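PDB 4WU3: Myo-inositol phosphohydrolase from Mitsuokella multacida, which probably removes phosphate groups from myo-inositol polyphosphates such as phytate, as a phosphatase of the PTP-like phytase family. Local coordinates for residues 227-232 against 257-262. The protein carries 2 engineered substitutions. Residues are numbered along the deposited sequence; the frame is centred on the assembly and turned at random.
Sequences EFYKSL and DILKNA
Tyr229 lays one face of its ring against Leu259, joining the C-terminal parts of helices 219-230 and 247-261 in a PTP-like phosphatase domain; strand 237-241 of the central mixed sheet runs between these helices in the chain. The contact is small, burying 156 Å² in all, and its packed part centres on one CH-pi interaction. The methyl CD1 of Leu259 sits 3.8 Å from the centroid of the Tyr229 ring and only 4° off the ring normal, practically equidistant from all six ring carbons. Tyr229 bridges the gap between the helices, whose nearest CA atoms, those of Tyr229 and Leu259, are 9.5 Å apart: with CG anti to the backbone N (chi1 179°), the ring reaches across to the second helix, its side chain running antiparallel to that of Leu259. The Leu259 side chain also touches Phe307 of helix 291-313 and the loop residue Leu317. The solvent side is looser: exposed Lys260 gives up little surface and meets only the phenol end of Tyr229. Its chain, bent at chi2 (-68°), comes round to put CE at the ring edge, 3.3 Å from Tyr229 OH. Lys260 NZ, 3.5 Å from Tyr229 OH, is not hydrogen-bonded to it; it bonds to a glycerol, probably from the crystallisation liquor. An alanine in place of Tyr229 would probably open a gap between the two helices, leaving the Leu259 methyl without its aromatic platform and the Lys260 chain freer to swing. Where the ring ends, the phenol oxygen lies against the Leu259 methylene, Tyr229 OH 3.9 Å from Leu259 CB.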
ATOM      1  N   GLU A 227      16.444  20.691   0.041  1.00 11.23           N
ATOM      2  CA  GLU A 227      17.743  21.282  -0.236  1.00 14.63           C
ATOM      3  C   GLU A 227      17.690  22.165  -1.503  1.00 13.90           C
ATOM      4  O   GLU A 227      18.321  23.220  -1.550  1.00 13.59           O
ATOM      5  CB  GLU A 227      18.826  20.205  -0.330  1.00 16.81           C
ATOM      6  CG  GLU A 227      19.087  19.505   1.001  1.00 21.65           C
ATOM      7  CD  GLU A 227      19.530  20.438   2.140  1.00 26.16           C
ATOM      8  OE1 GLU A 227      20.522  21.198   1.963  1.00 25.11           O
ATOM      9  OE2 GLU A 227      18.900  20.375   3.237  1.00 23.44           O
ATOM     10  N   PHE A 228      16.919  21.763  -2.510  1.00 12.22           N
ATOM     11  CA  PHE A 228      16.640  22.644  -3.653  1.00 11.03           C
ATOM     12  C   PHE A 228      15.864  23.890  -3.218  1.00 10.80           C
ATOM     13  O   PHE A 228      16.165  25.023  -3.618  1.00 10.92           O
ATOM     14  CB  PHE A 228      15.836  21.867  -4.693  1.00 12.14           C
ATOM     15  CG  PHE A 228      15.064  22.723  -5.664  1.00 12.22           C
ATOM     16  CD1 PHE A 228      15.704  23.357  -6.723  1.00 12.13           C
ATOM     17  CD2 PHE A 228      13.684  22.843  -5.555  1.00 12.39           C
ATOM     18  CE1 PHE A 228      14.981  24.123  -7.629  1.00 12.39           C
ATOM     19  CE2 PHE A 228      12.957  23.592  -6.472  1.00 13.12           C
ATOM     20  CZ  PHE A 228      13.609  24.238  -7.505  1.00 13.02           C
ATOM     21  N   TYR A 229      14.845  23.679  -2.400  1.00 10.52           N
ATOM     22  CA  TYR A 229      13.985  24.765  -1.970  1.00 10.81           C
ATOM     23  C   TYR A 229      14.774  25.835  -1.229  1.00 11.75           C
ATOM     24  O   TYR A 229      14.604  27.034  -1.464  1.00 13.28           O
ATOM     25  CB  TYR A 229      12.869  24.226  -1.079  1.00 10.51           C
ATOM     26  CG  TYR A 229      11.931  25.291  -0.560  1.00 11.13           C
ATOM     27  CD1 TYR A 229      10.861  25.737  -1.328  1.00 11.75           C
ATOM     28  CD2 TYR A 229      12.110  25.846   0.692  1.00 10.78           C
ATOM     29  CE1 TYR A 229       9.994  26.701  -0.851  1.00 12.39           C
ATOM     30  CE2 TYR A 229      11.255  26.821   1.170  1.00 11.87           C
ATOM     31  CZ  TYR A 229      10.203  27.245   0.394  1.00 12.89           C
ATOM     32  OH  TYR A 229       9.336  28.207   0.872  1.00 16.80           O
ATOM     33  N   LYS A 230      15.634  25.393  -0.322  1.00 12.81           N
ATOM     34  CA  LYS A 230      16.412  26.303   0.504  1.00 13.84           C
ATOM     35  C   LYS A 230      17.449  27.098  -0.282  1.00 13.55           C
ATOM     36  O   LYS A 230      17.935  28.119   0.189  1.00 12.62           O
ATOM     37  CB  LYS A 230      17.099  25.518   1.615  1.00 16.06           C
ATOM     38  CG  LYS A 230      16.123  25.006   2.660  1.00 18.89           C
ATOM     39  CD  LYS A 230      16.663  23.790   3.390  1.00 21.46           C
ATOM     40  CE  LYS A 230      17.786  24.169   4.336  1.00 25.41           C
ATOM     41  NZ  LYS A 230      18.298  22.971   5.058  1.00 26.09           N
ATOM     42  N   SER A 231      17.783  26.639  -1.481  1.00 13.01           N
ATOM     43  CA  SER A 231      18.778  27.320  -2.280  1.00 15.03           C
ATOM     44  C   SER A 231      18.134  28.277  -3.279  1.00 13.83           C
ATOM     45  O   SER A 231      18.841  28.906  -4.052  1.00 16.02           O
ATOM     46  CB  SER A 231      19.646  26.304  -3.026  1.00 17.02           C
ATOM     47  OG  SER A 231      18.927  25.751  -4.122  1.00 23.04           O
ATOM     48  N   LEU A 232      16.806  28.397  -3.267  1.00 11.69           N
ATOM     49  CA  LEU A 232      16.124  29.228  -4.257  1.00 11.34           C
ATOM     50  C   LEU A 232      16.301  30.708  -3.997  1.00 10.60           C
ATOM     51  O   LEU A 232      16.329  31.139  -2.864  1.00  9.24           O
ATOM     52  CB  LEU A 232      14.629  28.943  -4.287  1.00 10.49           C
ATOM     53  CG  LEU A 232      14.272  27.616  -4.921  1.00 10.88           C
ATOM     54  CD1 LEU A 232      12.779  27.348  -4.784  1.00 10.42           C
ATOM     55  CD2 LEU A 232      14.715  27.631  -6.370  1.00 11.09           C
ATOM     56  N   ASP A 257       2.584  25.167   0.291  1.00  7.54           N
ATOM     57  CA  ASP A 257       1.710  25.978   1.136  1.00  7.87           C
ATOM     58  C   ASP A 257       2.184  25.861   2.589  1.00  8.55           C
ATOM     59  O   ASP A 257       2.295  26.854   3.304  1.00  7.90           O
ATOM     60  CB  ASP A 257       0.270  25.488   0.984  1.00  8.39           C
ATOM     61  CG  ASP A 257      -0.763  26.486   1.481  1.00  9.85           C
ATOM     62  OD1 ASP A 257      -0.431  27.361   2.308  1.00 12.17           O
ATOM     63  OD2 ASP A 257      -1.934  26.381   1.060  1.00  9.96           O
ATOM     64  N   ILE A 258       2.495  24.638   3.011  1.00  8.36           N
ATOM     65  CA  ILE A 258       2.970  24.388   4.367  1.00  9.22           C
ATOM     66  C   ILE A 258       4.296  25.103   4.669  1.00  9.82           C
ATOM     67  O   ILE A 258       4.472  25.698   5.735  1.00 11.21           O
ATOM     68  CB  ILE A 258       3.150  22.873   4.592  1.00  9.46           C
ATOM     69  CG1 ILE A 258       1.785  22.205   4.819  1.00  9.22           C
ATOM     70  CG2 ILE A 258       4.101  22.617   5.747  1.00  9.91           C
ATOM     71  CD1 ILE A 258       1.801  20.706   4.604  1.00  8.94           C
ATOM     72  N   LEU A 259       5.231  25.036   3.730  1.00 10.21           N
ATOM     73  CA  LEU A 259       6.524  25.716   3.878  1.00 10.46           C
ATOM     74  C   LEU A 259       6.372  27.235   4.009  1.00 11.11           C
ATOM     75  O   LEU A 259       7.167  27.888   4.685  1.00 12.47           O
ATOM     76  CB  LEU A 259       7.429  25.397   2.695  1.00 10.00           C
ATOM     77  CG  LEU A 259       8.095  24.022   2.719  1.00  9.79           C
ATOM     78  CD1 LEU A 259       8.650  23.662   1.352  1.00  8.52           C
ATOM     79  CD2 LEU A 259       9.188  23.991   3.783  1.00 10.22           C
ATOM     80  N   LYS A 260       5.356  27.795   3.365  1.00 11.08           N
ATOM     81  CA  LYS A 260       5.112  29.228   3.444  1.00 12.27           C
ATOM     82  C   LYS A 260       4.227  29.621   4.630  1.00 11.45           C
ATOM     83  O   LYS A 260       4.351  30.713   5.147  1.00 11.09           O
ATOM     84  CB  LYS A 260       4.438  29.726   2.165  1.00 13.04           C
ATOM     85  CG  LYS A 260       5.241  29.531   0.902  1.00 13.98           C
ATOM     86  CD  LYS A 260       6.466  30.413   0.893  1.00 15.90           C
ATOM     87  CE  LYS A 260       7.169  30.291  -0.446  1.00 18.42           C
ATOM     88  NZ  LYS A 260       8.299  31.252  -0.587  1.00 21.55           N
ATOM     89  N   ASN A 261       3.334  28.741   5.061  1.00 11.69           N
ATOM     90  CA  ASN A 261       2.242  29.180   5.904  1.00 12.60           C
ATOM     91  C   ASN A 261       1.926  28.316   7.112  1.00 14.91           C
ATOM     92  O   ASN A 261       0.981  28.609   7.838  1.00 14.51           O
ATOM     93  CB  ASN A 261       0.981  29.293   5.053  1.00 13.32           C
ATOM     94  CG  ASN A 261       1.124  30.298   3.930  1.00 13.61           C
ATOM     95  OD1 ASN A 261       1.517  31.440   4.155  1.00 14.13           O
ATOM     96  ND2 ASN A 261       0.793  29.880   2.710  1.00 13.72           N
ATOM     97  N   ALA A 262       2.684  27.252   7.343  1.00 15.88           N
ATOM     98  CA  ALA A 262       2.319  26.344   8.421  1.00 17.44           C
ATOM     99  C   ALA A 262       2.161  27.097   9.736  1.00 18.86           C
ATOM    100  O   ALA A 262       1.331  26.721  10.559  1.00 18.85           O
ATOM    101  CB  ALA A 262       3.338  25.226   8.568  1.00 16.92           C
TER